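Local coordinates for chloramphenicol acetyltransferase (Aliivibrio fischeri, PDB 6PXA), which probably transfers an acetyl group from acetyl-CoA to chloramphenicol, as a trimeric hexapeptide-repeat xenobiotic acetyltransferase, and can bind taurocholic acid, at residues N157-P160 / Y161-V164; V171-R174 / F175-L179; L184-W188 / W189-L193; P192-H195 / I196-M200; E212-F215 / I216-G220. One frame throughout, in Å; residues are numbered along the deposited sequence. Where two conformers were deposited one is given.

Interaction 1 (N157-P160 / Y161-V164); sequences NVAP and YSVV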
# COMPACT_ATOMS: atom_id res chain seq x y z
N ASN B 157 -0.63 -19.31 5.48
CA ASN B 157 0.57 -19.67 6.23
C ASN B 157 1.81 -19.69 5.34
O ASN B 157 1.75 -20.06 4.16
CB ASN B 157 0.40 -21.05 6.90
CG ASN B 157 -0.60 -21.02 8.01
OD1 ASN B 157 -0.87 -19.96 8.59
ND2 ASN B 157 -1.19 -22.18 8.32
N VAL B 158 2.94 -19.30 5.92
CA VAL B 158 4.22 -19.22 5.22
C VAL B 158 5.15 -20.28 5.81
O VAL B 158 5.42 -20.28 7.02
CB VAL B 158 4.82 -17.81 5.33
CG1 VAL B 158 6.23 -17.75 4.75
CG2 VAL B 158 3.91 -16.81 4.63
N ALA B 159 5.62 -21.19 4.95
CA ALA B 159 6.50 -22.26 5.39
C ALA B 159 7.84 -21.69 5.87
O ALA B 159 8.27 -20.65 5.38
CB ALA B 159 6.76 -23.26 4.25
N PRO B 160 8.50 -22.37 6.81
CA PRO B 160 9.80 -21.89 7.30
C PRO B 160 10.80 -21.66 6.18
O PRO B 160 10.94 -22.49 5.27
CB PRO B 160 10.26 -23.02 8.23
CG PRO B 160 9.04 -23.77 8.58
CD PRO B 160 8.08 -23.62 7.45
N TYR B 161 11.52 -20.55 6.29
CA TYR B 161 12.60 -20.17 5.37
C TYR B 161 12.11 -19.94 3.95
O TYR B 161 12.90 -19.98 3.00
CB TYR B 161 13.73 -21.21 5.41
CG TYR B 161 14.46 -21.16 6.72
CD1 TYR B 161 15.47 -20.23 6.94
CD2 TYR B 161 14.09 -22.00 7.76
CE1 TYR B 161 16.12 -20.17 8.16
CE2 TYR B 161 14.73 -21.95 8.98
CZ TYR B 161 15.73 -21.03 9.17
OH TYR B 161 16.34 -20.99 10.39
N SER B 162 10.80 -19.71 3.80
CA SER B 162 10.23 -19.24 2.55
C SER B 162 10.45 -17.74 2.36
O SER B 162 10.46 -16.96 3.33
CB SER B 162 8.73 -19.56 2.51
OG SER B 162 8.51 -20.94 2.25
N VAL B 163 10.57 -17.32 1.10
CA VAL B 163 10.52 -15.91 0.72
C VAL B 163 9.22 -15.66 -0.04
O VAL B 163 8.97 -16.30 -1.07
CB VAL B 163 11.73 -15.52 -0.15
CG1 VAL B 163 11.74 -14.01 -0.45
CG2 VAL B 163 13.01 -15.98 0.51
N VAL B 164 8.42 -14.72 0.44
CA VAL B 164 7.06 -14.53 -0.07
C VAL B 164 6.86 -13.05 -0.37
O VAL B 164 7.17 -12.19 0.46
CB VAL B 164 5.99 -15.03 0.92
CG1 VAL B 164 4.58 -15.08 0.27
CG2 VAL B 164 6.37 -16.41 1.46
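The phenol of Tyr-161 has Pro-160 C beside it, neither over its face nor at its edge, and Tyr-161 CD2 lies 4.0 Å from Pro-160 CB. Farther out, the phenol is bordered by Arg-174, by Trp-189 and by Ile-180, Leu-183 and Leu-184 of helix 177-186, and Leu-184 touches the proline ring too. Both residues are corners of a type II beta turn from Ala-159 to Ser-162. It is closed by Ser-162 N, which donates to Ala-159 O at 3.1 Å with an N-H...O angle of 149°. The serine side chain folds back over the same carbonyl, Ser-162 CB coming within 3.1 Å of Ala-159 O. Beyond the turn the chain doubles back so far that Val-158 meets Val-164. Their branches slide past each other in opposite directions, and Val-158 CG1 approaches Val-164 CG2 to 3.6 Å. Val-158 CG1 extends opposite the backbone nitrogen (chi1 174°), which also brings it to 3.8 Å from Ser-162 CB. Tyr-161 carries the left-handed backbone conformation that the second corner of such a turn requires (phi 64°). The chemistry is thus divided: one backbone hydrogen bond within the turn closes it, and backbone bonds to Asp-144, Ile-147 and Arg-174 hold it further, while valine methyls on one flank and the tyrosine ring beyond its corner give it apolar cover.

Interaction 2 (V171-R174 / F175-L179); sequences VKKR and FDENL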
# COMPACT_ATOMS: atom_id res chain seq x y z
N VAL B 171 8.61 -17.10 -3.74
CA VAL B 171 9.54 -16.97 -4.86
C VAL B 171 10.77 -17.86 -4.72
O VAL B 171 11.43 -18.13 -5.74
CB VAL B 171 9.99 -15.51 -5.06
CG1 VAL B 171 8.79 -14.61 -5.20
CG2 VAL B 171 10.88 -15.06 -3.92
N LYS B 172 11.09 -18.31 -3.51
CA LYS B 172 12.18 -19.26 -3.28
C LYS B 172 12.16 -19.66 -1.81
O LYS B 172 11.46 -19.07 -0.98
CB LYS B 172 13.55 -18.68 -3.62
CG LYS B 172 13.90 -17.42 -2.85
CD LYS B 172 15.33 -16.99 -3.15
CE LYS B 172 16.30 -18.10 -2.75
NZ LYS B 172 17.71 -17.63 -2.61
N LYS B 173 12.95 -20.68 -1.51
CA LYS B 173 13.33 -21.04 -0.15
C LYS B 173 14.79 -20.67 0.05
O LYS B 173 15.60 -20.82 -0.87
CB LYS B 173 13.09 -22.53 0.12
CG LYS B 173 11.61 -22.91 0.01
CD LYS B 173 11.30 -24.24 0.68
CE LYS B 173 10.84 -24.04 2.11
NZ LYS B 173 10.50 -25.33 2.79
N ARG B 174 15.13 -20.11 1.22
CA ARG B 174 16.48 -19.57 1.40
C ARG B 174 17.54 -20.66 1.29
O ARG B 174 18.65 -20.40 0.81
CB ARG B 174 16.59 -18.87 2.76
CG ARG B 174 15.80 -17.56 2.88
CD ARG B 174 15.68 -17.12 4.33
NE ARG B 174 16.96 -16.77 4.94
CZ ARG B 174 17.20 -16.72 6.25
NH1 ARG B 174 16.25 -17.00 7.13
NH2 ARG B 174 18.41 -16.39 6.68
N PHE B 175 17.22 -21.89 1.72
CA PHE B 175 18.18 -22.99 1.72
C PHE B 175 17.52 -24.27 1.22
O PHE B 175 16.29 -24.37 1.12
CB PHE B 175 18.76 -23.22 3.13
CG PHE B 175 19.24 -21.97 3.78
CD1 PHE B 175 20.44 -21.40 3.42
CD2 PHE B 175 18.46 -21.34 4.75
CE1 PHE B 175 20.89 -20.24 4.02
CE2 PHE B 175 18.90 -20.17 5.36
CZ PHE B 175 20.12 -19.62 4.98
N ASP B 176 18.36 -25.26 0.90
CA ASP B 176 17.88 -26.59 0.55
C ASP B 176 17.11 -27.22 1.71
O ASP B 176 17.32 -26.88 2.88
CB ASP B 176 19.05 -27.50 0.17
CG ASP B 176 20.11 -26.76 -0.60
OD1 ASP B 176 20.44 -25.62 -0.19
OD2 ASP B 176 20.61 -27.30 -1.60
N GLU B 177 16.23 -28.16 1.37
CA GLU B 177 15.34 -28.75 2.37
C GLU B 177 16.12 -29.39 3.51
O GLU B 177 15.76 -29.25 4.68
CB GLU B 177 14.42 -29.79 1.71
CG GLU B 177 13.34 -29.20 0.80
CD GLU B 177 12.32 -28.36 1.55
OE1 GLU B 177 12.10 -28.60 2.75
OE2 GLU B 177 11.75 -27.44 0.93
N ASN B 178 17.19 -30.12 3.19
CA ASN B 178 17.94 -30.82 4.23
C ASN B 178 18.50 -29.84 5.25
O ASN B 178 18.47 -30.10 6.46
CB ASN B 178 19.05 -31.65 3.60
CG ASN B 178 18.52 -32.78 2.73
OD1 ASN B 178 17.34 -33.13 2.81
ND2 ASN B 178 19.38 -33.35 1.90
N LEU B 179 19.00 -28.69 4.78
CA LEU B 179 19.57 -27.69 5.68
C LEU B 179 18.50 -26.93 6.44
O LEU B 179 18.71 -26.57 7.60
CB LEU B 179 20.43 -26.71 4.87
CG LEU B 179 21.57 -27.35 4.07
CD1 LEU B 179 22.29 -26.27 3.29
CD2 LEU B 179 22.54 -28.11 4.97
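Arg-174 and Phe-175, consecutive in the chain, lie side by side and point the same way, so the aliphatic root of one covers the ring of the other. Arg-174 CB sits over the face of Phe-175, 4.0 Å from the ring centroid and 25° off the normal, a CH-pi contact. Farther along, Phe-175 CE2 lies over one face of the guanidinium, 3.9 Å from Arg-174 CZ, but the two planes are 51° apart and do not stack flat. The other first-shell pair is a salt bridge: Lys-173 NZ reaches Glu-177 OE2 at 3.1 Å, meeting the carboxylate on its syn side. The two side chains cross at about a right angle, with the lysine kinked at chi3 (94°) and Lys-173 CD passing 3.2 Å from Glu-177 OE2. A second shell fixes the arginine. Its NH1 donates to Gly-145 O and its NE to Ala-95 O of the second subunit, with weak bonds from NH2 to Trp-97 O and Ile-98 O there. Phe-175 is backed by Ile-180, Leu-183 and Ile-208, and by Trp-97 of the second subunit. The arrangement is the exit from the left-handed beta-helix: strand 169-173 hands over to the C-terminal helices beside a subunit interface, in keeping with the trimeric xenobiotic acetyltransferase fold.

Interaction 3 (L184-W188 / W189-L193); sequences LVIKW and WDWPL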
# COMPACT_ATOMS: atom_id res chain seq x y z
N LEU B 184 15.84 -26.25 11.86
CA LEU B 184 14.62 -26.38 12.64
C LEU B 184 14.79 -27.31 13.83
O LEU B 184 13.98 -27.26 14.76
CB LEU B 184 13.47 -26.86 11.75
CG LEU B 184 13.08 -25.84 10.66
CD1 LEU B 184 11.86 -26.30 9.87
CD2 LEU B 184 12.81 -24.50 11.28
N VAL B 185 15.82 -28.15 13.84
CA VAL B 185 16.12 -29.00 14.99
C VAL B 185 17.01 -28.28 16.00
O VAL B 185 16.77 -28.34 17.21
CB VAL B 185 16.76 -30.32 14.51
CG1 VAL B 185 17.33 -31.09 15.70
CG2 VAL B 185 15.75 -31.17 13.76
N ILE B 186 18.05 -27.59 15.52
CA ILE B 186 19.02 -27.01 16.45
C ILE B 186 18.50 -25.71 17.06
O ILE B 186 18.87 -25.36 18.18
CB ILE B 186 20.40 -26.80 15.78
CG1 ILE B 186 20.32 -25.82 14.62
CG2 ILE B 186 20.99 -28.14 15.30
CD1 ILE B 186 21.67 -25.70 13.88
N LYS B 187 17.65 -24.97 16.34
CA LYS B 187 16.94 -23.81 16.88
C LYS B 187 17.88 -22.87 17.64
O LYS B 187 17.76 -22.66 18.85
CB LYS B 187 15.80 -24.25 17.81
CG LYS B 187 14.78 -25.19 17.18
CD LYS B 187 13.61 -25.35 18.11
CE LYS B 187 12.62 -26.41 17.62
NZ LYS B 187 12.99 -27.79 18.04
N TRP B 188 18.82 -22.27 16.89
CA TRP B 188 19.85 -21.43 17.50
C TRP B 188 19.25 -20.24 18.24
O TRP B 188 19.91 -19.70 19.13
CB TRP B 188 20.85 -20.91 16.46
CG TRP B 188 20.25 -19.91 15.43
CD1 TRP B 188 19.88 -20.20 14.16
CD2 TRP B 188 19.99 -18.50 15.62
NE1 TRP B 188 19.39 -19.07 13.54
CE2 TRP B 188 19.45 -18.01 14.41
CE3 TRP B 188 20.16 -17.60 16.68
CZ2 TRP B 188 19.07 -16.68 14.24
CZ3 TRP B 188 19.78 -16.29 16.53
CH2 TRP B 188 19.24 -15.83 15.31
N TRP B 189 18.03 -19.82 17.88
CA TRP B 189 17.39 -18.73 18.61
C TRP B 189 17.06 -19.11 20.05
O TRP B 189 16.84 -18.22 20.88
CB TRP B 189 16.12 -18.26 17.86
CG TRP B 189 15.30 -19.40 17.34
CD1 TRP B 189 14.39 -20.13 18.04
CD2 TRP B 189 15.34 -19.95 16.02
NE1 TRP B 189 13.86 -21.11 17.23
CE2 TRP B 189 14.42 -21.02 15.99
CE3 TRP B 189 16.06 -19.64 14.86
CZ2 TRP B 189 14.19 -21.78 14.84
CZ3 TRP B 189 15.83 -20.39 13.72
CH2 TRP B 189 14.92 -21.46 13.72
N ASP B 190 17.07 -20.39 20.39
CA ASP B 190 16.77 -20.82 21.75
C ASP B 190 18.03 -21.10 22.57
O ASP B 190 17.92 -21.37 23.77
CB ASP B 190 15.88 -22.06 21.72
CG ASP B 190 14.45 -21.74 21.35
OD1 ASP B 190 14.00 -20.61 21.62
OD2 ASP B 190 13.76 -22.63 20.80
N TRP B 191 19.21 -21.03 21.97
CA TRP B 191 20.46 -21.28 22.68
C TRP B 191 20.70 -20.21 23.75
O TRP B 191 20.25 -19.07 23.61
CB TRP B 191 21.65 -21.26 21.72
CG TRP B 191 21.65 -22.32 20.68
CD1 TRP B 191 20.73 -23.31 20.52
CD2 TRP B 191 22.63 -22.51 19.65
NE1 TRP B 191 21.07 -24.10 19.45
CE2 TRP B 191 22.23 -23.63 18.90
CE3 TRP B 191 23.79 -21.82 19.28
CZ2 TRP B 191 22.97 -24.09 17.80
CZ3 TRP B 191 24.51 -22.27 18.19
CH2 TRP B 191 24.10 -23.40 17.47
N PRO B 192 21.45 -20.54 24.80
CA PRO B 192 21.88 -19.50 25.74
C PRO B 192 22.66 -18.43 25.01
O PRO B 192 23.29 -18.69 23.97
CB PRO B 192 22.77 -20.26 26.75
CG PRO B 192 22.37 -21.71 26.59
CD PRO B 192 22.06 -21.85 25.13
N LEU B 193 22.60 -17.21 25.54
CA LEU B 193 23.11 -16.07 24.78
C LEU B 193 24.60 -16.21 24.49
O LEU B 193 25.06 -15.82 23.42
CB LEU B 193 22.83 -14.77 25.54
CG LEU B 193 23.61 -13.52 25.13
CD1 LEU B 193 23.27 -13.07 23.69
CD2 LEU B 193 23.34 -12.40 26.12
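Trp-188 and Trp-189 cross at about a right angle, the edge of Trp-189 directed at the face of Trp-188 in a T-shaped pair. The five-membered ring of Trp-188 and the six-membered ring of Trp-189 have their centroids 4.9 Å apart and their planes at 64°. Both indoles meet in this way with CG set between the backbone N and the carbonyl carbon (chi1 67° for Trp-188). One face of Trp-189 is taken by the backbone of Lys-187, whose CA lies 4.1 Å from the centroid of the six-membered ring, while at its edge Trp-189 CH2 meets Leu-184 CD2 at 4.4 Å. Trp-191 lies differently: Trp-188 CA stands almost squarely over its five-membered ring, 3.4 Å from the centroid. Its indole N-H is spent on the helix end, Trp-191 NE1 donating to Ile-186 O at 2.8 Å, somewhat bent at 141°. Two backbone bonds tighten the turn, Asp-190 N to Lys-187 O at 2.8 Å and Trp-191 N to Trp-188 O at 3.2 Å. Outside the turn, Asp-190 OD1 forms a salt bridge with Lys-75, Phe-76 meets the Trp-188 ring, and Ser-99 of the second subunit packs on Trp-188. This is a helix C-terminus ended by a positive-phi residue, Lys-187, and continued as a tryptophan-rich 3-10 turn that lays the C-terminal helices against the beta-helix domain.

Interaction 4 (P192-H195 / I196-M200); sequences PLQH and IKNTM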
# COMPACT_ATOMS: atom_id res chain seq x y z
N PRO B 192 21.45 -20.54 24.80
CA PRO B 192 21.88 -19.50 25.74
C PRO B 192 22.66 -18.43 25.01
O PRO B 192 23.29 -18.69 23.97
CB PRO B 192 22.77 -20.26 26.75
CG PRO B 192 22.37 -21.71 26.59
CD PRO B 192 22.06 -21.85 25.13
N LEU B 193 22.60 -17.21 25.54
CA LEU B 193 23.11 -16.07 24.78
C LEU B 193 24.60 -16.21 24.49
O LEU B 193 25.06 -15.82 23.42
CB LEU B 193 22.83 -14.77 25.54
CG LEU B 193 23.61 -13.52 25.13
CD1 LEU B 193 23.27 -13.07 23.69
CD2 LEU B 193 23.34 -12.40 26.12
N GLN B 194 25.37 -16.78 25.42
CA GLN B 194 26.80 -16.92 25.18
C GLN B 194 27.09 -17.87 24.02
O GLN B 194 28.12 -17.73 23.35
CB GLN B 194 27.52 -17.39 26.46
CG GLN B 194 29.05 -17.33 26.39
CD GLN B 194 29.59 -15.94 26.07
OE1 GLN B 194 29.31 -14.96 26.77
NE2 GLN B 194 30.36 -15.84 25.00
N HIS B 195 26.21 -18.83 23.75
CA HIS B 195 26.44 -19.74 22.63
C HIS B 195 26.13 -19.06 21.31
O HIS B 195 26.78 -19.33 20.29
CB HIS B 195 25.59 -21.00 22.78
CG HIS B 195 26.18 -22.02 23.71
ND1 HIS B 195 27.44 -22.54 23.53
CD2 HIS B 195 25.66 -22.64 24.80
CE1 HIS B 195 27.69 -23.42 24.49
NE2 HIS B 195 26.63 -23.51 25.26
N ILE B 196 25.13 -18.19 21.30
CA ILE B 196 24.86 -17.39 20.11
C ILE B 196 26.01 -16.43 19.85
O ILE B 196 26.46 -16.29 18.71
CB ILE B 196 23.52 -16.65 20.26
CG1 ILE B 196 22.39 -17.68 20.45
CG2 ILE B 196 23.25 -15.74 19.04
CD1 ILE B 196 21.01 -17.09 20.65
N LYS B 197 26.48 -15.76 20.90
CA LYS B 197 27.68 -14.94 20.77
C LYS B 197 28.85 -15.76 20.23
O LYS B 197 29.51 -15.35 19.27
CB LYS B 197 28.01 -14.30 22.12
CG LYS B 197 26.91 -13.37 22.60
CD LYS B 197 27.29 -12.66 23.89
CE LYS B 197 28.48 -11.74 23.67
NZ LYS B 197 28.74 -10.89 24.86
N ASN B 198 29.09 -16.94 20.82
CA ASN B 198 30.25 -17.75 20.44
C ASN B 198 30.18 -18.17 18.98
O ASN B 198 31.23 -18.37 18.34
CB ASN B 198 30.35 -19.01 21.30
CG ASN B 198 30.80 -18.72 22.71
OD1 ASN B 198 31.24 -17.61 23.02
ND2 ASN B 198 30.69 -19.72 23.59
N THR B 199 28.99 -18.35 18.43
CA THR B 199 28.86 -18.82 17.06
C THR B 199 28.50 -17.71 16.10
O THR B 199 28.15 -17.98 14.95
CB THR B 199 27.85 -19.96 17.00
OG1 THR B 199 27.89 -20.68 18.24
CG2 THR B 199 28.23 -20.91 15.91
N MET B 200 28.60 -16.45 16.55
CA MET B 200 28.21 -15.32 15.71
C MET B 200 28.94 -15.31 14.37
O MET B 200 28.36 -14.89 13.36
CB MET B 200 28.44 -14.03 16.48
CG MET B 200 27.96 -12.80 15.74
SD MET B 200 26.22 -12.92 15.27
CE MET B 200 25.48 -13.17 16.88
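His-195 and Thr-199 make the tight end of this contact. His-195 O is gripped twice, by Thr-199 OG1 at 2.7 Å, nearly in line with the carbonyl bond, and by Thr-199 N at 3.1 Å. The threonine, its hydroxyl pulled off a staggered position (chi1 -32°), lies just past the helix on a buried face, where its side chain also touches Trp-191, Leu-211 and Tyr-214. On this packed side His-195 ND1 and Asn-198 ND2 are both hydrogen-bonded to Tyr-214 OH. Ile-196 is buried as well, between Phe-76, Trp-191 and Phe-108 of the second subunit. The frame is the short helix 193-198, begun by Pro-192 at the N-cap, whose O accepts from both His-195 N and Ile-196 N, and continued by Lys-197 N to Leu-193 O at 2.9 Å. The other side is exposed. There Gln-194, bent at chi2 (57°), reaches one turn on, and its NE2 donates to Asn-198 OD1 at 2.8 Å with an N-H...O angle of 157°; the acceptor lies in the plane of the Gln-194 amide, though the donor stands above the Asn-198 carbonyl plane. More loosely, Leu-193 CD1 rests 3.8 Å from Lys-197 CG, the lysine's chain crossing the leucine at a slant.

Interaction 5 (E212-F215 / I216-G220); sequences EQYF and IKNVG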
# COMPACT_ATOMS: atom_id res chain seq x y z
N GLU B 212 25.66 -26.64 12.70
CA GLU B 212 25.17 -27.91 13.22
C GLU B 212 26.24 -28.64 14.02
O GLU B 212 25.92 -29.31 15.01
CB GLU B 212 24.68 -28.79 12.06
CG GLU B 212 24.06 -30.10 12.49
CD GLU B 212 23.91 -31.09 11.35
OE1 GLU B 212 24.60 -30.94 10.32
OE2 GLU B 212 23.12 -32.05 11.50
N GLN B 213 27.51 -28.51 13.62
CA GLN B 213 28.58 -29.13 14.40
C GLN B 213 28.77 -28.42 15.74
O GLN B 213 28.96 -29.09 16.76
CB GLN B 213 29.89 -29.14 13.61
CG GLN B 213 29.91 -30.06 12.40
CD GLN B 213 29.71 -31.52 12.74
OE1 GLN B 213 30.29 -32.05 13.70
NE2 GLN B 213 28.88 -32.19 11.94
N TYR B 214 28.73 -27.09 15.75
CA TYR B 214 28.83 -26.37 17.02
C TYR B 214 27.75 -26.83 17.98
O TYR B 214 28.01 -27.03 19.18
CB TYR B 214 28.75 -24.85 16.83
CG TYR B 214 28.92 -24.10 18.14
CD1 TYR B 214 27.84 -23.83 18.97
CD2 TYR B 214 30.18 -23.70 18.56
CE1 TYR B 214 28.01 -23.17 20.18
CE2 TYR B 214 30.36 -23.04 19.75
CZ TYR B 214 29.29 -22.78 20.56
OH TYR B 214 29.50 -22.13 21.76
N PHE B 215 26.52 -26.98 17.48
CA PHE B 215 25.44 -27.53 18.28
C PHE B 215 25.82 -28.87 18.89
O PHE B 215 25.63 -29.09 20.10
CB PHE B 215 24.18 -27.67 17.43
CG PHE B 215 22.99 -28.15 18.19
CD1 PHE B 215 22.23 -27.26 18.93
CD2 PHE B 215 22.64 -29.49 18.18
CE1 PHE B 215 21.14 -27.70 19.64
CE2 PHE B 215 21.55 -29.92 18.87
CZ PHE B 215 20.80 -29.02 19.61
N ILE B 216 26.33 -29.79 18.07
CA ILE B 216 26.60 -31.14 18.56
C ILE B 216 27.64 -31.11 19.68
O ILE B 216 27.52 -31.84 20.67
CB ILE B 216 27.04 -32.05 17.39
CG1 ILE B 216 25.91 -32.17 16.36
CG2 ILE B 216 27.46 -33.43 17.90
CD1 ILE B 216 26.33 -32.81 15.05
N LYS B 217 28.66 -30.25 19.55
CA LYS B 217 29.76 -30.26 20.51
C LYS B 217 29.45 -29.47 21.77
O LYS B 217 29.96 -29.80 22.84
CB LYS B 217 31.04 -29.70 19.87
CG LYS B 217 31.33 -30.21 18.48
CD LYS B 217 31.91 -31.60 18.48
CE LYS B 217 32.12 -32.09 17.06
NZ LYS B 217 32.72 -31.04 16.17
N ASN B 218 28.62 -28.43 21.67
CA ASN B 218 28.51 -27.45 22.74
C ASN B 218 27.12 -27.27 23.32
O ASN B 218 27.00 -26.97 24.51
CB ASN B 218 29.02 -26.10 22.22
CG ASN B 218 30.43 -26.20 21.68
OD1 ASN B 218 30.68 -25.94 20.50
ND2 ASN B 218 31.36 -26.61 22.54
N VAL B 219 26.07 -27.47 22.54
CA VAL B 219 24.72 -27.14 22.97
C VAL B 219 23.97 -28.40 23.36
O VAL B 219 23.62 -28.60 24.53
CB VAL B 219 23.98 -26.35 21.88
CG1 VAL B 219 22.67 -25.80 22.41
CG2 VAL B 219 24.87 -25.23 21.34
N GLY B 220 23.71 -29.26 22.38
CA GLY B 220 23.12 -30.57 22.64
C GLY B 220 21.73 -30.52 23.25
O GLY B 220 21.39 -31.35 24.09
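Phe-215 O is gripped from opposite faces of its plane by Val-219 N and Gly-220 N, each 3.0 Å away, with a weak third approach from Asn-218 N. The bond from Gly-220 spans five residues rather than four and belongs to the wider, pi-type turn; Gly-220 has a positive phi (63°), a conformation that comes easily to glycine. Before it, Lys-217 N donates to Gln-213 O at 3.0 Å. Gly-220 N lies above the centre of the Phe-215 ring, 4.0 Å from Phe-215 CZ. The Val-219 and Phe-215 side chains cross at about a right angle, Val-219 CB coming within 3.5 Å of Phe-215 CD1. The CG2 methyl of the valine turns to the neighbouring phenol, Val-219 CG2 standing 3.9 Å from Tyr-214 CE1. Over one face of that phenol lies Asn-218, its CB 3.9 Å from the Tyr-214 ring centroid and 21° off the normal, a CH-pi contact. With CG swung opposite the main-chain nitrogen (chi1 -177°), the Tyr-214 ring lies along the helix beside residues four and five places on. The segments lie in the C-terminal part of helix 208-219, with Phe-215 on Ile-186 of helix 177-186, Phe-215 and Val-219 against the Trp-191 loop, and the Tyr-214 hydroxyl hydrogen-bonded to His-195 in helix 193-198.

In the fold
The five contacts follow the chain from the last strands of the beta-helix through its C-terminal helices. Interactions 1 and 2 pair across the hairpin of strands 162-165 and 169-173, Val-163 O lying 2.8 Å from Val-171 N. Tyr-161 also reaches interaction 3, its OH 3.4 Å from Trp-189 CZ3. Interactions 3, 4 and 5 have centres 10 to 11 Å apart; Trp-191 NE1 comes within 3.4 Å of Phe-215 CD1. Interactions 2, 3 and 4 touch the second subunit; interaction 5 does not. Bound taurocholic acid lies about 8 Å from the Leu-193 side chain. Glu-210, a magnesium ligand in another crystal though none is bound to this chain, is about 6 Å from Gln-213 and 7 Å from Thr-199, side chain to side chain.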